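Local coordinates for protein thiosulfate sulfurtransferase YnjE (Escherichia coli, PDB 2WLX) that transfers a sulfur atom from thiosulfate to cyanide, giving thiocyanate and sulfite, as a periplasmic monomer built from rhodanese repeats, at residues 6-11 and 100-105; 320-325 and 351-356. One frame throughout, in Å; residues are numbered along the deposited sequence.

Interaction 1. Residues 6-11 and 100-105; sequences LAKPLT and LTHISI
S104 and K8 meet where segment 6-11 crosses the edge of strand 103-105, the two directions 72° apart; this is an outermost strand of the four-stranded parallel sheet in the first rhodanese repeat. Two backbone hydrogen bonds hold the segment to this edge: A7 N to I103 O (2.8 Å) and L10 N to I105 O (3.0 Å). Between them the pairing opens, and a water bridges the backbones by donating to A7 O and accepting from I105 N.

The S104 hydroxyl makes the side-chain bond of the contact. With chi1 at -58°, OG sits beside its own backbone N, and it donates to K8 O over 2.9 Å, approaching from above the carbonyl plane instead of along a lone pair. A7 CB and L10 CD1 pack against OG of S104, giving the bond an apolar border. Without the hydroxyl, as with an alanine at S104, K8 O would probably lose this donor and a small gap would open beside L10 CD1.

CG of H102 lies anti to its backbone N (chi1 -170°), which brings the ring to the side chains of A7, K8 and L10. Its NE2 edge faces K8 CE at 3.9 Å, near the ring plane, while A7 CB and L10 CD1 approach CE1 obliquely. The K8 amine itself turns to a weak hydrogen bond with Q18.

Aliphatic contacts add to these. L6 and I103 cross at about a right angle, meeting through CD2 and CG2 at 3.8 Å, and K92 of helix 85-97 touches both. At the far end, the P9 ring lays CB against I105 CG2 at 3.5 Å.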
ATOM      1  N   LEU A   6     -14.585 -10.831  29.736  1.00 39.46           N
ATOM      2  CA  LEU A   6     -14.531 -11.706  28.548  1.00 38.56           C
ATOM      3  C   LEU A   6     -15.360 -12.973  28.707  1.00 37.98           C
ATOM      4  O   LEU A   6     -15.455 -13.519  29.807  1.00 38.83           O
ATOM      5  CB  LEU A   6     -13.089 -12.121  28.263  1.00 38.20           C
ATOM      6  CG  LEU A   6     -12.145 -11.062  27.727  1.00 37.20           C
ATOM      7  CD1 LEU A   6     -10.761 -11.675  27.661  1.00 38.22           C
ATOM      8  CD2 LEU A   6     -12.589 -10.522  26.364  1.00 34.79           C
ATOM      9  N   ALA A   7     -15.951 -13.458  27.621  1.00 36.83           N
ATOM     10  CA  ALA A   7     -16.561 -14.793  27.649  1.00 36.09           C
ATOM     11  C   ALA A   7     -15.462 -15.886  27.764  1.00 35.44           C
ATOM     12  O   ALA A   7     -14.253 -15.575  27.778  1.00 34.34           O
ATOM     13  CB  ALA A   7     -17.421 -15.007  26.445  1.00 35.58           C
ATOM     14  N   LYS A   8     -15.903 -17.135  27.943  1.00 35.08           N
ATOM     15  CA  LYS A   8     -15.049 -18.338  27.967  1.00 35.21           C
ATOM     16  C   LYS A   8     -13.985 -18.340  26.851  1.00 33.23           C
ATOM     17  O   LYS A   8     -14.327 -18.220  25.682  1.00 31.81           O
ATOM     18  CB  LYS A   8     -15.960 -19.571  27.764  1.00 36.49           C
ATOM     19  CG  LYS A   8     -16.756 -19.557  26.373  1.00 40.69           C
ATOM     20  CD  LYS A   8     -18.018 -20.489  26.297  1.00 45.44           C
ATOM     21  CE  LYS A   8     -18.408 -20.838  24.817  1.00 46.76           C
ATOM     22  NZ  LYS A   8     -17.675 -22.046  24.278  1.00 48.88           N
ATOM     23  N   PRO A   9     -12.701 -18.481  27.193  1.00 32.01           N
ATOM     24  CA  PRO A   9     -11.714 -18.553  26.102  1.00 30.80           C
ATOM     25  C   PRO A   9     -12.050 -19.637  25.089  1.00 30.19           C
ATOM     26  O   PRO A   9     -12.793 -20.582  25.397  1.00 28.52           O
ATOM     27  CB  PRO A   9     -10.388 -18.872  26.824  1.00 30.30           C
ATOM     28  CG  PRO A   9     -10.768 -19.126  28.216  1.00 32.33           C
ATOM     29  CD  PRO A   9     -12.028 -18.420  28.493  1.00 32.42           C
ATOM     30  N   LEU A  10     -11.541 -19.467  23.870  1.00 29.11           N
ATOM     31  CA  LEU A  10     -11.811 -20.402  22.791  1.00 29.19           C
ATOM     32  C   LEU A  10     -10.497 -20.699  22.108  1.00 28.74           C
ATOM     33  O   LEU A  10      -9.651 -19.788  21.950  1.00 25.95           O
ATOM     34  CB  LEU A  10     -12.812 -19.801  21.798  1.00 29.98           C
ATOM     35  CG  LEU A  10     -14.272 -19.593  22.236  1.00 30.91           C
ATOM     36  CD1 LEU A  10     -15.005 -18.616  21.358  1.00 28.45           C
ATOM     37  CD2 LEU A  10     -15.005 -20.930  22.260  1.00 34.90           C
ATOM     38  N   THR A  11     -10.306 -21.982  21.756  1.00 27.86           N
ATOM     39  CA  THR A  11      -9.221 -22.373  20.859  1.00 27.78           C
ATOM     40  C   THR A  11      -9.691 -22.082  19.414  1.00 26.09           C
ATOM     41  O   THR A  11     -10.893 -21.888  19.169  1.00 25.52           O
ATOM     42  CB  THR A  11      -8.926 -23.886  20.922  1.00 27.96           C
ATOM     43  OG1 THR A  11     -10.144 -24.568  20.589  1.00 29.61           O
ATOM     44  CG2 THR A  11      -8.334 -24.374  22.326  1.00 30.20           C
ATOM     45  N   LEU A 100     -21.424  -6.056  20.263  1.00 29.95           N
ATOM     46  CA  LEU A 100     -21.081  -7.450  20.094  1.00 29.29           C
ATOM     47  C   LEU A 100     -21.220  -8.077  21.454  1.00 29.32           C
ATOM     48  O   LEU A 100     -20.772  -7.503  22.422  1.00 29.15           O
ATOM     49  CB  LEU A 100     -19.650  -7.670  19.603  1.00 28.44           C
ATOM     50  CG  LEU A 100     -19.381  -7.373  18.154  1.00 27.18           C
ATOM     51  CD1 LEU A 100     -19.269  -5.899  17.941  1.00 31.29           C
ATOM     52  CD2 LEU A 100     -18.065  -8.064  17.770  1.00 24.48           C
ATOM     53  N   THR A 101     -21.808  -9.271  21.515  1.00 30.00           N
ATOM     54  CA  THR A 101     -22.187  -9.895  22.812  1.00 30.26           C
ATOM     55  C   THR A 101     -21.434 -11.188  23.192  1.00 30.25           C
ATOM     56  O   THR A 101     -21.672 -11.769  24.257  1.00 30.99           O
ATOM     57  CB  THR A 101     -23.713 -10.199  22.812  1.00 30.57           C
ATOM     58  OG1 THR A 101     -23.988 -11.317  21.968  1.00 29.96           O
ATOM     59  CG2 THR A 101     -24.508  -9.000  22.291  1.00 30.46           C
ATOM     60  N   HIS A 102     -20.565 -11.684  22.320  1.00 29.30           N
ATOM     61  CA  HIS A 102     -19.814 -12.884  22.616  1.00 28.95           C
ATOM     62  C   HIS A 102     -18.336 -12.640  22.281  1.00 27.33           C
ATOM     63  O   HIS A 102     -17.873 -13.016  21.225  1.00 26.50           O
ATOM     64  CB  HIS A 102     -20.383 -14.108  21.871  1.00 29.05           C
ATOM     65  CG  HIS A 102     -19.777 -15.411  22.334  1.00 34.35           C
ATOM     66  ND1 HIS A 102     -18.433 -15.540  22.640  1.00 38.43           N
ATOM     67  CD2 HIS A 102     -20.326 -16.628  22.583  1.00 37.67           C
ATOM     68  CE1 HIS A 102     -18.181 -16.771  23.060  1.00 36.11           C
ATOM     69  NE2 HIS A 102     -19.311 -17.453  23.040  1.00 38.83           N
ATOM     70  N   ILE A 103     -17.627 -11.962  23.186  1.00 26.52           N
ATOM     71  CA  ILE A 103     -16.217 -11.613  22.992  1.00 27.07           C
ATOM     72  C   ILE A 103     -15.355 -12.421  23.929  1.00 26.20           C
ATOM     73  O   ILE A 103     -15.520 -12.312  25.141  1.00 27.43           O
ATOM     74  CB  ILE A 103     -15.965 -10.116  23.274  1.00 26.50           C
ATOM     75  CG1 ILE A 103     -16.838  -9.274  22.334  1.00 29.38           C
ATOM     76  CG2 ILE A 103     -14.468  -9.748  23.110  1.00 25.57           C
ATOM     77  CD1 ILE A 103     -17.142  -7.862  22.866  1.00 27.18           C
ATOM     78  N   SER A 104     -14.442 -13.216  23.351  1.00 25.47           N
ATOM     79  CA  SER A 104     -13.493 -14.109  24.070  1.00 23.67           C
ATOM     80  C   SER A 104     -12.024 -13.862  23.657  1.00 22.05           C
ATOM     81  O   SER A 104     -11.728 -13.190  22.652  1.00 19.93           O
ATOM     82  CB  SER A 104     -13.759 -15.577  23.710  1.00 23.66           C
ATOM     83  OG  SER A 104     -15.074 -16.009  24.005  1.00 27.54           O
ATOM     84  N   ILE A 105     -11.101 -14.472  24.386  1.00 20.88           N
ATOM     85  CA  ILE A 105      -9.718 -14.586  23.934  1.00 22.63           C
ATOM     86  C   ILE A 105      -9.539 -15.858  23.089  1.00 22.39           C
ATOM     87  O   ILE A 105     -10.153 -16.878  23.367  1.00 22.78           O
ATOM     88  CB  ILE A 105      -8.741 -14.609  25.097  1.00 22.67           C
ATOM     89  CG1 ILE A 105      -7.360 -14.148  24.664  1.00 25.44           C
ATOM     90  CG2 ILE A 105      -8.597 -15.997  25.772  1.00 27.28           C
ATOM     91  CD1 ILE A 105      -6.882 -12.950  25.519  1.00 32.04           C
TER
HETATM   92  O   HOH W   1     -11.704 -15.304  26.929  1.00 23.18           O

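Interaction 2. Residues 320-325 and 351-356; sequences WGHAGS and KAWNIK
W320 and W353 carry the contact through their aromatic rings, in the third rhodanese repeat where the end of strand 319-320 meets the loop after helix 343-351. The pair is an offset edge-to-face one: the edge of the W320 six-membered ring points toward the face of the W353 five-membered ring, planes at 78° and centroids 5.7 Å apart. The W320 chi1 of -169° sets the direction of the indole from CB and brings CE3 to 3.7 Å from W353 NE1. H322 completes an aromatic cluster.

A CH-pi contact adds to the pair: W320 CB stands 3.8 Å from the centroid of the W353 six-membered ring, only 2° off its normal.

Among polar atoms, W320 O lies over the W353 face, 3.4 Å from CG, and I355 CD1 lies against the same carbonyl O of W320 at 3.6 Å. A Schellman motif with N354 as C-prime residue ends the helix and leads the chain from W353 to I355.

With no hydrogen bond between the segments, ring and CH-pi contacts join them, while the W320 indole N-H is fixed by R294 O; this is consistent with a set position for W320 beside the bound HEPES and near the probable substrate-binding R370.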
ATOM      1  N   TRP A 320     -13.539   0.080 -12.092  1.00 26.95           N
ATOM      2  CA  TRP A 320     -13.180   0.905 -10.955  1.00 25.51           C
ATOM      3  C   TRP A 320     -12.476   0.108  -9.851  1.00 24.85           C
ATOM      4  O   TRP A 320     -12.999  -0.860  -9.317  1.00 22.06           O
ATOM      5  CB  TRP A 320     -14.402   1.575 -10.363  1.00 24.32           C
ATOM      6  CG  TRP A 320     -14.121   2.641  -9.342  1.00 25.47           C
ATOM      7  CD1 TRP A 320     -13.246   3.646  -9.439  1.00 24.91           C
ATOM      8  CD2 TRP A 320     -14.795   2.815  -8.090  1.00 25.80           C
ATOM      9  NE1 TRP A 320     -13.322   4.464  -8.342  1.00 27.84           N
ATOM     10  CE2 TRP A 320     -14.266   3.964  -7.491  1.00 26.75           C
ATOM     11  CE3 TRP A 320     -15.829   2.124  -7.443  1.00 28.86           C
ATOM     12  CZ2 TRP A 320     -14.699   4.429  -6.229  1.00 29.49           C
ATOM     13  CZ3 TRP A 320     -16.240   2.561  -6.190  1.00 26.41           C
ATOM     14  CH2 TRP A 320     -15.683   3.710  -5.607  1.00 27.52           C
ATOM     15  N   GLY A 321     -11.295   0.592  -9.455  1.00 24.88           N
ATOM     16  CA  GLY A 321     -10.544  -0.086  -8.395  1.00 24.40           C
ATOM     17  C   GLY A 321     -10.660   0.549  -7.021  1.00 25.30           C
ATOM     18  O   GLY A 321      -9.900   0.162  -6.112  1.00 24.24           O
ATOM     19  N   HIS A 322     -11.591   1.517  -6.859  1.00 24.82           N
ATOM     20  CA  HIS A 322     -11.630   2.360  -5.655  1.00 24.88           C
ATOM     21  C   HIS A 322     -10.381   3.231  -5.562  1.00 24.62           C
ATOM     22  O   HIS A 322      -9.438   3.081  -6.381  1.00 24.52           O
ATOM     23  CB  HIS A 322     -11.838   1.508  -4.384  1.00 25.36           C
ATOM     24  CG  HIS A 322     -13.228   0.942  -4.263  1.00 24.89           C
ATOM     25  ND1 HIS A 322     -14.156   1.403  -3.340  1.00 28.35           N
ATOM     26  CD2 HIS A 322     -13.857  -0.017  -4.975  1.00 22.67           C
ATOM     27  CE1 HIS A 322     -15.288   0.728  -3.484  1.00 19.49           C
ATOM     28  NE2 HIS A 322     -15.130  -0.139  -4.463  1.00 26.50           N
ATOM     29  N   ALA A 323     -10.386   4.174  -4.636  1.00 22.66           N
ATOM     30  CA  ALA A 323      -9.240   5.014  -4.434  1.00 23.42           C
ATOM     31  C   ALA A 323      -9.359   5.907  -3.180  1.00 23.83           C
ATOM     32  O   ALA A 323      -8.881   5.540  -2.088  1.00 24.73           O
ATOM     33  CB  ALA A 323      -8.967   5.841  -5.674  1.00 21.42           C
ATOM     34  N   GLY A 324     -10.012   7.064  -3.320  1.00 23.72           N
ATOM     35  CA  GLY A 324     -10.197   7.977  -2.196  1.00 25.06           C
ATOM     36  C   GLY A 324     -11.248   9.029  -2.491  1.00 25.38           C
ATOM     37  O   GLY A 324     -11.906   8.981  -3.500  1.00 25.97           O
ATOM     38  N   SER A 325     -11.348  10.012  -1.638  1.00 27.31           N
ATOM     39  CA  SER A 325     -12.452  10.972  -1.703  1.00 28.30           C
ATOM     40  C   SER A 325     -12.257  12.054  -2.809  1.00 29.20           C
ATOM     41  O   SER A 325     -13.224  12.670  -3.275  1.00 30.36           O
ATOM     42  CB  SER A 325     -12.560  11.620  -0.349  1.00 27.84           C
ATOM     43  OG  SER A 325     -11.324  12.247  -0.068  1.00 30.51           O
ATOM     44  N   LYS A 351     -12.397  -7.678  -6.410  1.00 25.00           N
ATOM     45  CA  LYS A 351     -13.232  -8.786  -6.943  1.00 26.84           C
ATOM     46  C   LYS A 351     -14.690  -8.410  -7.270  1.00 27.85           C
ATOM     47  O   LYS A 351     -15.251  -8.916  -8.270  1.00 27.60           O
ATOM     48  CB  LYS A 351     -13.257  -9.980  -5.983  1.00 28.13           C
ATOM     49  CG  LYS A 351     -13.990 -11.239  -6.510  1.00 28.96           C
ATOM     50  CD  LYS A 351     -14.383 -12.159  -5.348  1.00 32.20           C
ATOM     51  CE  LYS A 351     -14.859 -13.559  -5.826  1.00 35.13           C
ATOM     52  NZ  LYS A 351     -15.687 -14.242  -4.770  1.00 37.32           N
ATOM     53  N   ALA A 352     -15.303  -7.585  -6.429  1.00 27.47           N
ATOM     54  CA  ALA A 352     -16.672  -7.066  -6.669  1.00 28.76           C
ATOM     55  C   ALA A 352     -16.801  -6.318  -8.011  1.00 28.86           C
ATOM     56  O   ALA A 352     -17.878  -6.260  -8.618  1.00 28.86           O
ATOM     57  CB  ALA A 352     -17.118  -6.136  -5.510  1.00 27.68           C
ATOM     58  N   TRP A 353     -15.690  -5.773  -8.481  1.00 30.12           N
ATOM     59  CA  TRP A 353     -15.642  -5.092  -9.778  1.00 30.69           C
ATOM     60  C   TRP A 353     -14.913  -5.880 -10.857  1.00 31.20           C
ATOM     61  O   TRP A 353     -14.413  -5.293 -11.841  1.00 32.45           O
ATOM     62  CB  TRP A 353     -14.969  -3.758  -9.612  1.00 30.93           C
ATOM     63  CG  TRP A 353     -15.905  -2.676  -9.274  1.00 32.94           C
ATOM     64  CD1 TRP A 353     -16.331  -2.314  -8.021  1.00 30.81           C
ATOM     65  CD2 TRP A 353     -16.535  -1.795 -10.195  1.00 32.86           C
ATOM     66  NE1 TRP A 353     -17.188  -1.250  -8.118  1.00 33.28           N
ATOM     67  CE2 TRP A 353     -17.327  -0.903  -9.438  1.00 35.43           C
ATOM     68  CE3 TRP A 353     -16.507  -1.667 -11.587  1.00 35.42           C
ATOM     69  CZ2 TRP A 353     -18.099   0.105 -10.032  1.00 35.56           C
ATOM     70  CZ3 TRP A 353     -17.274  -0.651 -12.179  1.00 37.36           C
ATOM     71  CH2 TRP A 353     -18.039   0.224 -11.391  1.00 36.86           C
ATOM     72  N   ASN A 354     -14.849  -7.194 -10.672  1.00 31.17           N
ATOM     73  CA  ASN A 354     -14.263  -8.096 -11.635  1.00 31.31           C
ATOM     74  C   ASN A 354     -12.752  -7.930 -11.868  1.00 30.93           C
ATOM     75  O   ASN A 354     -12.260  -8.122 -13.010  1.00 30.58           O
ATOM     76  CB  ASN A 354     -15.004  -7.964 -12.979  1.00 31.95           C
ATOM     77  CG  ASN A 354     -14.969  -9.229 -13.745  1.00 34.90           C
ATOM     78  OD1 ASN A 354     -14.761 -10.278 -13.158  1.00 38.12           O
ATOM     79  ND2 ASN A 354     -15.164  -9.160 -15.069  1.00 37.38           N
ATOM     80  N   ILE A 355     -12.034  -7.531 -10.812  1.00 29.42           N
ATOM     81  CA  ILE A 355     -10.569  -7.392 -10.851  1.00 28.70           C
ATOM     82  C   ILE A 355      -9.979  -8.494  -9.977  1.00 29.34           C
ATOM     83  O   ILE A 355     -10.373  -8.652  -8.781  1.00 28.16           O
ATOM     84  CB  ILE A 355     -10.140  -6.016 -10.369  1.00 28.28           C
ATOM     85  CG1 ILE A 355     -10.839  -4.910 -11.213  1.00 26.15           C
ATOM     86  CG2 ILE A 355      -8.633  -5.885 -10.424  1.00 28.66           C
ATOM     87  CD1 ILE A 355     -10.862  -3.549 -10.538  1.00 23.15           C
ATOM     88  N   LYS A 356      -9.089  -9.301 -10.579  1.00 29.51           N
ATOM     89  CA  LYS A 356      -8.643 -10.554  -9.970  1.00 29.80           C
ATOM     90  C   LYS A 356      -7.185 -10.875 -10.269  1.00 29.40           C
ATOM     91  O   LYS A 356      -6.665 -10.547 -11.372  1.00 29.04           O
ATOM     92  CB  LYS A 356      -9.532 -11.712 -10.418  1.00 29.97           C
ATOM     93  CG  LYS A 356     -10.986 -11.443 -10.237  1.00 31.31           C
ATOM     94  CD  LYS A 356     -11.811 -12.507 -10.956  1.00 33.68           C
ATOM     95  CE  LYS A 356     -13.252 -12.414 -10.565  1.00 35.96           C
ATOM     96  NZ  LYS A 356     -14.126 -13.295 -11.360  1.00 39.55           N
TER

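Interaction 1 closes before interaction 2 opens along the chain, and the two share neither a sheet nor a rhodanese repeat. Their centres lie 34 Å apart and their nearest atoms about 23 Å, without touching. Interaction 1 borders an outermost strand, 103-105, of the N-terminal four-stranded parallel sheet, away from the annotated sites. Interaction 2 sits at the end of strand 319-320, likewise outermost, in the C-terminal five-stranded parallel sheet, whose repeat also holds the catalytic cysteine. One therefore ties the N-terminal segment to an edge strand of the first sheet, while the other belongs to the surroundings of the active-site repeat.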